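Local coordinates for protein glycerol-3-phosphate dehydrogenase [NAD(+)] (Dunaliella salina, PDB 6IUY) that probably reduces dihydroxyacetone phosphate to glycerol 3-phosphate with NADH and, through a fused phosphatase-type domain, carries the product on to glycerol, at residues N200-G205 with A221-C226; E597-M602 with C610-M615; E291-M296 with N330-S335. All blocks are in the same frame, centred on the assembly; numbering follows the deposited sequence.

How the contacts relate
Along the chain the order is contact 1, contact 3, contact 2. Contact 1 joins two central strands of the parallel sheet in the haloacid dehalogenase-like domain, whose magnesium ion lies nearby. Contact 3 joins two strands at the rim of the sheet in the NAD-binding domain, about 35 Å away between centres. Contact 2, near the C-terminal end, ties two loops together, its centre about 49 Å from that of contact 3 and about 68 Å from that of contact 1, on the opposite side of the chain's centre from the latter. None touches another. Contacts 1 and 3 each close a parallel beta-alpha-beta unit, in sheets of separate domains, consistent with one polypeptide carrying two enzyme activities.

Contact 1: N200-G205 with A221-C226; sequences NIIMVG and ADAFIC
Asp222 holds its carboxylate anti to its own carbonyl carbon (chi1 -67°), beside its backbone N, which turns the carboxylate toward Ile201. There OD2 takes the N-H of Ile201 on its anti lone pair, with Asp222 OD2 and Ile201 N 3.0 Å apart. A separate backbone bond of 2.8 Å runs from Asp222 N to Ile201 O. Phe224 does the reverse, its ring anti to the backbone N (chi1 166°) and carried along the strand until its edge reaches Gly205, where Phe224 CE1 lies 3.3 Å from Gly205 O. Cys226 N stands above one face of that ring, offset toward the rim. Between these ends the two strands pair in parallel: Met203 N binds Ala223 O at 2.8 Å, Met203 O accepts from Ile225 N, and Gly205 N reaches Ile225 O over a longer 3.2 Å. On one side of the sheet Ile202 CG2 meets the end of Ile225, CD1, at 4.0 Å; on the other, Met203 CB touches Ala221 CB. An alanine in place of Asp222 would probably leave Ile201 N without its acceptor and deprive Arg193, which also bonds OD2, of its salt-bridge partner. The pair closes a right-handed beta-alpha-beta crossover through helix 208-215, onto which Met203 and Phe224 pack. Helix 26-33 covers Ala223 and Ile225, and helix 184-195 meets Ile201 and Ala221. Strands 37-40 and 242-244 flank the pair, and strand 201-205 runs straight into the magnesium ligand Asp206.

Contact 2: E597-M602 with C610-M615; sequences EVPPTM and CSMPSM
Glu597 and Met615 meet at a flat group, the Glu597 peptide carbonyl: Met615 N approaches in the carbonyl plane and bonds Glu597 O at 2.9 Å, bent to 146° at the oxygen. The Glu597 carboxylate is approached differently. Ser614 OG lies over one of its faces, which leaves the 3.5 Å bond from Ser614 OG to Glu597 OE1 weak, and the position of OE1 is itself uncertain. A third flat group, the peptide joining Val598 to Pro599, has the Met615 methyl over one face; that methyl is modelled too close to Val598 C, so its exact place is doubtful. Met612 CE comes instead to the edge of this group, 4.3 Å from Pro599 CD.

Met612 carries the apolar contacts with Val598 and Met602. Its CG sits between the backbone N and the carbonyl carbon (chi1 52°), which sends the chain toward the loop of Val598 and Met602, and a bend at the sulfur turns CE toward Val598 and Pro599. Met612 SD lies 4.0 Å from Val598 CG2 and 4.1 Å from Met602 CE, so the sulfur is lodged between a valine branch and a second thioether.

Arg592 of helix 585-594 serves both loops, with a salt bridge to Glu597 OE1 and a hydrogen bond to Met612 O. Its charge would be expected to favour an ionised carboxylate. At this surface site, one backbone bond links the C-terminal loop to the loop after helix 585-594, flexible thioethers supply apolar contact, and Arg592 holds the carboxylate of Glu597 by a salt bridge.

Contact 3: E291-M296 with N330-S335; sequences EKEVTM and NVKATS
Glu293 reaches over Lys332 from the neighbouring strand, and its side chain can be followed outward. CB and CG run past Asn330 O, Glu293 CG at 3.9 Å from it. CD then arrives with a face of the carboxylate laid on Lys332 CB, 3.7 Å from Glu293 CD. At the tip both oxygens lie over that same carbon, Glu293 OE1 at 3.8 Å and OE2 at 3.9 Å from Lys332 CB. Glu293 OE1 stays 4.5 Å from Lys332 NZ, beyond a salt bridge, so any attraction there is probably modest.

Asn330 ties down the start of the pair. Its CG stands between the backbone N and the carbonyl carbon (chi1 55°), which swings ND2 back under the corner at Lys292; Asn330 ND2 bonds Lys292 O at 2.8 Å, almost straight and in its own amide plane. Past it the parallel ladder runs from the bond of Val294 N to Asn330 O as far as the 3.1 Å bond from Thr334 N to Met296 O, and Thr334 pairs onward with Val298. On the threonine side, Thr295 CG2 meets Thr334 CG2 at 3.8 Å.

Both strands belong to the Rossmann-type NAD-binding sheet, with 331-334 at its rim within this chain and strand 257-262 beyond 293-297. Helix 266-282 packs against Val294 and Val331 and gives Asn330 ND2 a second acceptor, Ala276 O. Helix 307-315, the crossover between the strands, covers Met296 and Ala333.

Contact 1: N200-G205 with A221-C226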
loop_
_atom_site.group_PDB
_atom_site.type_symbol
_atom_site.label_atom_id
_atom_site.label_comp_id
_atom_site.label_asym_id
_atom_site.label_seq_id
_atom_site.Cartn_x
_atom_site.Cartn_y
_atom_site.Cartn_z
ATOM N N ASN A 200 -33.644 10.636 -0.216
ATOM C CA ASN A 200 -34.740 11.267 -0.936
ATOM C C ASN A 200 -35.293 10.352 -2.015
ATOM O O ASN A 200 -34.639 10.129 -3.029
ATOM C CB ASN A 200 -34.282 12.584 -1.562
ATOM C CG ASN A 200 -33.581 13.476 -0.571
ATOM O OD1 ASN A 200 -33.975 13.550 0.596
ATOM N ND2 ASN A 200 -32.518 14.142 -1.017
ATOM N N ILE A 201 -36.499 9.835 -1.787
ATOM C CA ILE A 201 -37.164 8.950 -2.745
ATOM C C ILE A 201 -38.479 9.575 -3.221
ATOM O O ILE A 201 -39.306 9.991 -2.415
ATOM C CB ILE A 201 -37.446 7.554 -2.135
ATOM C CG1 ILE A 201 -36.181 6.984 -1.485
ATOM C CG2 ILE A 201 -37.963 6.607 -3.200
ATOM C CD1 ILE A 201 -36.429 5.773 -0.617
ATOM N N ILE A 202 -38.658 9.631 -4.536
ATOM C CA ILE A 202 -39.784 10.306 -5.149
ATOM C C ILE A 202 -40.755 9.253 -5.654
ATOM O O ILE A 202 -40.312 8.207 -6.146
ATOM C CB ILE A 202 -39.337 11.212 -6.346
ATOM C CG1 ILE A 202 -38.137 12.094 -5.971
ATOM C CG2 ILE A 202 -40.511 12.029 -6.912
ATOM C CD1 ILE A 202 -38.340 12.973 -4.749
ATOM N N MET A 203 -42.062 9.510 -5.528
ATOM C CA MET A 203 -43.048 8.657 -6.190
ATOM C C MET A 203 -43.700 9.411 -7.344
ATOM O O MET A 203 -44.170 10.543 -7.175
ATOM C CB MET A 203 -44.118 8.154 -5.212
ATOM C CG MET A 203 -45.179 7.234 -5.867
ATOM S SD MET A 203 -44.628 5.520 -6.118
ATOM C CE MET A 203 -44.892 5.292 -7.872
ATOM N N VAL A 204 -43.726 8.781 -8.517
ATOM C CA VAL A 204 -44.374 9.368 -9.686
ATOM C C VAL A 204 -45.473 8.440 -10.185
ATOM O O VAL A 204 -45.188 7.290 -10.544
ATOM C CB VAL A 204 -43.376 9.626 -10.834
ATOM C CG1 VAL A 204 -44.041 10.440 -11.934
ATOM C CG2 VAL A 204 -42.135 10.336 -10.316
ATOM N N GLY A 205 -46.714 8.938 -10.207
ATOM C CA GLY A 205 -47.862 8.154 -10.653
ATOM C C GLY A 205 -49.193 8.892 -10.807
ATOM O O GLY A 205 -49.296 10.096 -10.554
ATOM N N ALA A 221 -42.546 7.623 0.418
ATOM C CA ALA A 221 -41.941 8.595 -0.490
ATOM C C ALA A 221 -41.868 9.975 0.165
ATOM O O ALA A 221 -42.701 10.320 1.013
ATOM C CB ALA A 221 -42.716 8.669 -1.801
ATOM N N ASP A 222 -40.866 10.760 -0.229
ATOM C CA ASP A 222 -40.672 12.084 0.344
ATOM C C ASP A 222 -41.489 13.090 -0.437
ATOM O O ASP A 222 -41.806 14.167 0.057
ATOM C CB ASP A 222 -39.193 12.456 0.358
ATOM C CG ASP A 222 -38.392 11.576 1.305
ATOM O OD1 ASP A 222 -38.568 11.726 2.533
ATOM O OD2 ASP A 222 -37.607 10.724 0.833
ATOM N N ALA A 223 -41.864 12.713 -1.652
ATOM C CA ALA A 223 -42.738 13.552 -2.448
ATOM C C ALA A 223 -43.473 12.732 -3.505
ATOM O O ALA A 223 -42.942 11.766 -4.049
ATOM C CB ALA A 223 -41.942 14.674 -3.097
ATOM N N PHE A 224 -44.714 13.121 -3.772
ATOM C CA PHE A 224 -45.504 12.499 -4.816
ATOM C C PHE A 224 -45.725 13.511 -5.927
ATOM O O PHE A 224 -46.226 14.602 -5.693
ATOM C CB PHE A 224 -46.834 11.976 -4.252
ATOM C CG PHE A 224 -47.847 11.607 -5.295
ATOM C CD1 PHE A 224 -47.493 10.852 -6.395
ATOM C CD2 PHE A 224 -49.168 12.003 -5.160
ATOM C CE1 PHE A 224 -48.442 10.511 -7.362
ATOM C CE2 PHE A 224 -50.118 11.664 -6.117
ATOM C CZ PHE A 224 -49.759 10.921 -7.215
ATOM N N ILE A 225 -45.292 13.144 -7.126
ATOM C CA ILE A 225 -45.557 13.907 -8.331
ATOM C C ILE A 225 -46.633 13.170 -9.097
ATOM O O ILE A 225 -46.453 11.997 -9.464
ATOM C CB ILE A 225 -44.299 14.066 -9.217
ATOM C CG1 ILE A 225 -43.252 14.944 -8.523
ATOM C CG2 ILE A 225 -44.675 14.618 -10.589
ATOM C CD1 ILE A 225 -41.913 14.965 -9.214
ATOM N N CYS A 226 -47.763 13.835 -9.317
ATOM C CA CYS A 226 -48.859 13.190 -10.030
ATOM C C CYS A 226 -48.751 13.469 -11.513
ATOM O O CYS A 226 -48.677 14.626 -11.936
ATOM C CB CYS A 226 -50.215 13.654 -9.496
ATOM S SG CYS A 226 -51.614 13.107 -10.526
#

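Contact 2: E597-M602 with C610-M615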
loop_
_atom_site.group_PDB
_atom_site.type_symbol
_atom_site.label_atom_id
_atom_site.label_comp_id
_atom_site.label_asym_id
_atom_site.label_seq_id
_atom_site.Cartn_x
_atom_site.Cartn_y
_atom_site.Cartn_z
ATOM N N GLU A 597 21.555 23.280 6.756
ATOM C CA GLU A 597 22.115 22.898 8.043
ATOM C C GLU A 597 22.809 21.551 7.924
ATOM O O GLU A 597 23.748 21.256 8.661
ATOM C CB GLU A 597 21.041 22.841 9.133
ATOM C CG GLU A 597 20.285 24.128 9.351
ATOM C CD GLU A 597 19.253 23.976 10.445
ATOM O OE1 GLU A 597 19.271 22.922 11.118
ATOM O OE2 GLU A 597 18.431 24.898 10.631
ATOM N N VAL A 598 22.334 20.734 6.995
ATOM C CA VAL A 598 22.918 19.424 6.745
ATOM C C VAL A 598 23.347 19.399 5.287
ATOM O O VAL A 598 22.670 19.969 4.432
ATOM C CB VAL A 598 21.915 18.293 7.059
ATOM C CG1 VAL A 598 22.436 16.936 6.593
ATOM C CG2 VAL A 598 21.614 18.270 8.544
ATOM N N PRO A 599 24.499 18.785 4.994
ATOM C CA PRO A 599 24.948 18.742 3.602
ATOM C C PRO A 599 24.105 17.753 2.816
ATOM O O PRO A 599 23.613 16.781 3.394
ATOM C CB PRO A 599 26.398 18.263 3.715
ATOM C CG PRO A 599 26.389 17.407 4.952
ATOM C CD PRO A 599 25.436 18.098 5.902
ATOM N N PRO A 600 23.939 17.987 1.513
ATOM C CA PRO A 600 23.096 17.084 0.731
ATOM C C PRO A 600 23.547 15.628 0.835
ATOM O O PRO A 600 22.718 14.723 0.713
ATOM C CB PRO A 600 23.247 17.608 -0.704
ATOM C CG PRO A 600 23.703 19.042 -0.549
ATOM C CD PRO A 600 24.494 19.096 0.719
ATOM N N THR A 601 24.836 15.400 1.071
ATOM C CA THR A 601 25.370 14.035 1.086
ATOM C C THR A 601 24.838 13.191 2.242
ATOM O O THR A 601 25.007 11.970 2.242
ATOM C CB THR A 601 26.902 14.023 1.174
ATOM O OG1 THR A 601 27.297 14.557 2.436
ATOM C CG2 THR A 601 27.522 14.855 0.058
ATOM N N MET A 602 24.200 13.829 3.220
ATOM C CA MET A 602 23.655 13.115 4.378
ATOM C C MET A 602 22.232 12.609 4.169
ATOM O O MET A 602 21.577 12.199 5.129
ATOM C CB MET A 602 23.677 14.009 5.623
ATOM C CG MET A 602 25.060 14.247 6.228
ATOM S SD MET A 602 25.881 12.737 6.783
ATOM C CE MET A 602 24.717 12.123 7.988
ATOM N N CYS A 610 19.000 13.872 11.247
ATOM C CA CYS A 610 17.893 14.618 11.832
ATOM C C CYS A 610 18.316 15.286 13.136
ATOM O O CYS A 610 17.799 16.352 13.484
ATOM C CB CYS A 610 16.694 13.711 12.072
ATOM S SG CYS A 610 17.040 12.357 13.199
ATOM N N SER A 611 19.264 14.674 13.849
ATOM C CA SER A 611 19.695 15.203 15.147
ATOM C C SER A 611 21.121 15.761 15.129
ATOM O O SER A 611 21.509 16.470 16.050
ATOM C CB SER A 611 19.573 14.127 16.240
ATOM O OG SER A 611 20.235 12.917 15.879
ATOM N N MET A 612 21.897 15.460 14.090
ATOM C CA MET A 612 23.287 15.912 14.039
ATOM C C MET A 612 23.392 17.428 14.177
ATOM O O MET A 612 22.461 18.148 13.830
ATOM C CB MET A 612 23.958 15.457 12.745
ATOM C CG MET A 612 23.203 15.806 11.470
ATOM S SD MET A 612 24.269 15.693 10.018
ATOM C CE MET A 612 25.167 17.243 10.120
ATOM N N PRO A 613 24.520 17.920 14.709
ATOM C CA PRO A 613 24.650 19.374 14.865
ATOM C C PRO A 613 24.771 20.033 13.504
ATOM O O PRO A 613 25.374 19.444 12.616
ATOM C CB PRO A 613 25.944 19.537 15.681
ATOM C CG PRO A 613 26.183 18.178 16.306
ATOM C CD PRO A 613 25.666 17.200 15.290
ATOM N N SER A 614 24.213 21.226 13.348
ATOM C CA SER A 614 24.287 21.938 12.078
ATOM C C SER A 614 25.732 22.135 11.616
ATOM O O SER A 614 26.650 22.182 12.432
ATOM C CB SER A 614 23.586 23.295 12.192
ATOM O OG SER A 614 22.307 23.149 12.773
ATOM N N MET A 615 25.921 22.240 10.301
ATOM C CA MET A 615 27.219 22.561 9.711
ATOM C C MET A 615 27.525 24.052 9.849
ATOM O O MET A 615 26.602 24.873 9.916
ATOM C CB MET A 615 27.251 22.173 8.233
ATOM C CG MET A 615 26.761 23.297 7.308
ATOM S SD MET A 615 26.770 22.895 5.545
ATOM C CE MET A 615 25.424 21.718 5.455
#

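Contact 3: E291-M296 with N330-S335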
loop_
_atom_site.group_PDB
_atom_site.type_symbol
_atom_site.label_atom_id
_atom_site.label_comp_id
_atom_site.label_asym_id
_atom_site.label_seq_id
_atom_site.Cartn_x
_atom_site.Cartn_y
_atom_site.Cartn_z
ATOM N N GLU A 291 -23.769 21.393 -17.949
ATOM C CA GLU A 291 -23.675 22.422 -18.988
ATOM C C GLU A 291 -22.540 22.053 -19.933
ATOM O O GLU A 291 -21.505 21.560 -19.484
ATOM C CB GLU A 291 -23.433 23.806 -18.381
ATOM C CG GLU A 291 -24.699 24.586 -18.071
ATOM C CD GLU A 291 -25.593 24.763 -19.300
ATOM O OE1 GLU A 291 -25.085 25.183 -20.366
ATOM O OE2 GLU A 291 -26.808 24.467 -19.208
ATOM N N LYS A 292 -22.728 22.271 -21.229
ATOM C CA LYS A 292 -21.705 21.895 -22.199
ATOM C C LYS A 292 -20.433 22.705 -22.008
ATOM O O LYS A 292 -19.319 22.182 -22.108
ATOM C CB LYS A 292 -22.204 22.066 -23.632
ATOM C CG LYS A 292 -21.168 21.621 -24.654
ATOM C CD LYS A 292 -21.668 21.755 -26.084
ATOM C CE LYS A 292 -20.654 21.196 -27.069
ATOM N NZ LYS A 292 -21.174 21.203 -28.472
ATOM N N GLU A 293 -20.605 23.983 -21.702
ATOM C CA GLU A 293 -19.473 24.881 -21.586
ATOM C C GLU A 293 -18.832 24.896 -20.204
ATOM O O GLU A 293 -19.506 25.079 -19.183
ATOM C CB GLU A 293 -19.900 26.294 -21.965
ATOM C CG GLU A 293 -18.837 27.343 -21.668
ATOM C CD GLU A 293 -19.218 28.725 -22.201
ATOM O OE1 GLU A 293 -19.121 28.911 -23.430
ATOM O OE2 GLU A 293 -19.603 29.608 -21.398
ATOM N N VAL A 294 -17.511 24.753 -20.174
ATOM C CA VAL A 294 -16.787 24.797 -18.914
ATOM C C VAL A 294 -16.050 26.105 -18.809
ATOM O O VAL A 294 -15.329 26.476 -19.722
ATOM C CB VAL A 294 -15.749 23.639 -18.795
ATOM C CG1 VAL A 294 -15.043 23.701 -17.461
ATOM C CG2 VAL A 294 -16.406 22.315 -18.974
ATOM N N THR A 295 -16.161 26.776 -17.673
ATOM C CA THR A 295 -15.509 28.054 -17.527
ATOM C C THR A 295 -14.179 27.822 -16.830
ATOM O O THR A 295 -14.101 27.015 -15.904
ATOM C CB THR A 295 -16.412 29.029 -16.744
ATOM O OG1 THR A 295 -17.600 29.254 -17.503
ATOM C CG2 THR A 295 -15.748 30.337 -16.524
ATOM N N MET A 296 -13.124 28.489 -17.283
ATOM C CA MET A 296 -11.846 28.376 -16.601
ATOM C C MET A 296 -11.347 29.747 -16.199
ATOM O O MET A 296 -11.084 30.579 -17.060
ATOM C CB MET A 296 -10.819 27.663 -17.495
ATOM C CG MET A 296 -9.371 27.818 -17.046
ATOM S SD MET A 296 -8.255 26.644 -17.864
ATOM C CE MET A 296 -8.131 27.317 -19.536
ATOM N N ASN A 330 -15.301 23.730 -26.147
ATOM C CA ASN A 330 -16.301 24.137 -25.163
ATOM C C ASN A 330 -15.695 24.640 -23.859
ATOM O O ASN A 330 -16.314 24.559 -22.801
ATOM C CB ASN A 330 -17.289 22.984 -24.884
ATOM C CG ASN A 330 -16.606 21.677 -24.453
ATOM O OD1 ASN A 330 -15.655 21.210 -25.076
ATOM N ND2 ASN A 330 -17.122 21.074 -23.397
ATOM N N VAL A 331 -14.489 25.191 -23.943
ATOM C CA VAL A 331 -13.799 25.723 -22.777
ATOM C C VAL A 331 -13.759 27.236 -22.897
ATOM O O VAL A 331 -13.360 27.757 -23.931
ATOM C CB VAL A 331 -12.357 25.144 -22.654
ATOM C CG1 VAL A 331 -11.527 25.928 -21.645
ATOM C CG2 VAL A 331 -12.412 23.676 -22.281
ATOM N N LYS A 332 -14.184 27.945 -21.859
ATOM C CA LYS A 332 -14.283 29.393 -21.959
ATOM C C LYS A 332 -13.512 30.034 -20.833
ATOM O O LYS A 332 -13.823 29.833 -19.667
ATOM C CB LYS A 332 -15.749 29.851 -21.936
ATOM C CG LYS A 332 -15.969 31.269 -22.510
ATOM C CD LYS A 332 -15.263 31.407 -23.876
ATOM C CE LYS A 332 -15.996 32.318 -24.854
ATOM N NZ LYS A 332 -16.566 31.550 -26.009
ATOM N N ALA A 333 -12.508 30.818 -21.197
ATOM C CA ALA A 333 -11.586 31.395 -20.239
ATOM C C ALA A 333 -11.989 32.795 -19.848
ATOM O O ALA A 333 -12.357 33.593 -20.706
ATOM C CB ALA A 333 -10.188 31.426 -20.834
ATOM N N THR A 334 -11.855 33.114 -18.571
ATOM C CA THR A 334 -11.988 34.484 -18.139
ATOM C C THR A 334 -11.056 34.774 -16.983
ATOM O O THR A 334 -10.731 33.884 -16.193
ATOM C CB THR A 334 -13.424 34.816 -17.708
ATOM O OG1 THR A 334 -13.396 36.002 -16.907
ATOM C CG2 THR A 334 -14.018 33.679 -16.881
ATOM N N SER A 335 -10.652 36.032 -16.872
ATOM C CA SER A 335 -9.694 36.459 -15.862
ATOM C C SER A 335 -10.361 36.968 -14.613
ATOM O O SER A 335 -9.674 37.305 -13.652
ATOM C CB SER A 335 -8.802 37.564 -16.403
ATOM O OG SER A 335 -9.569 38.747 -16.545
#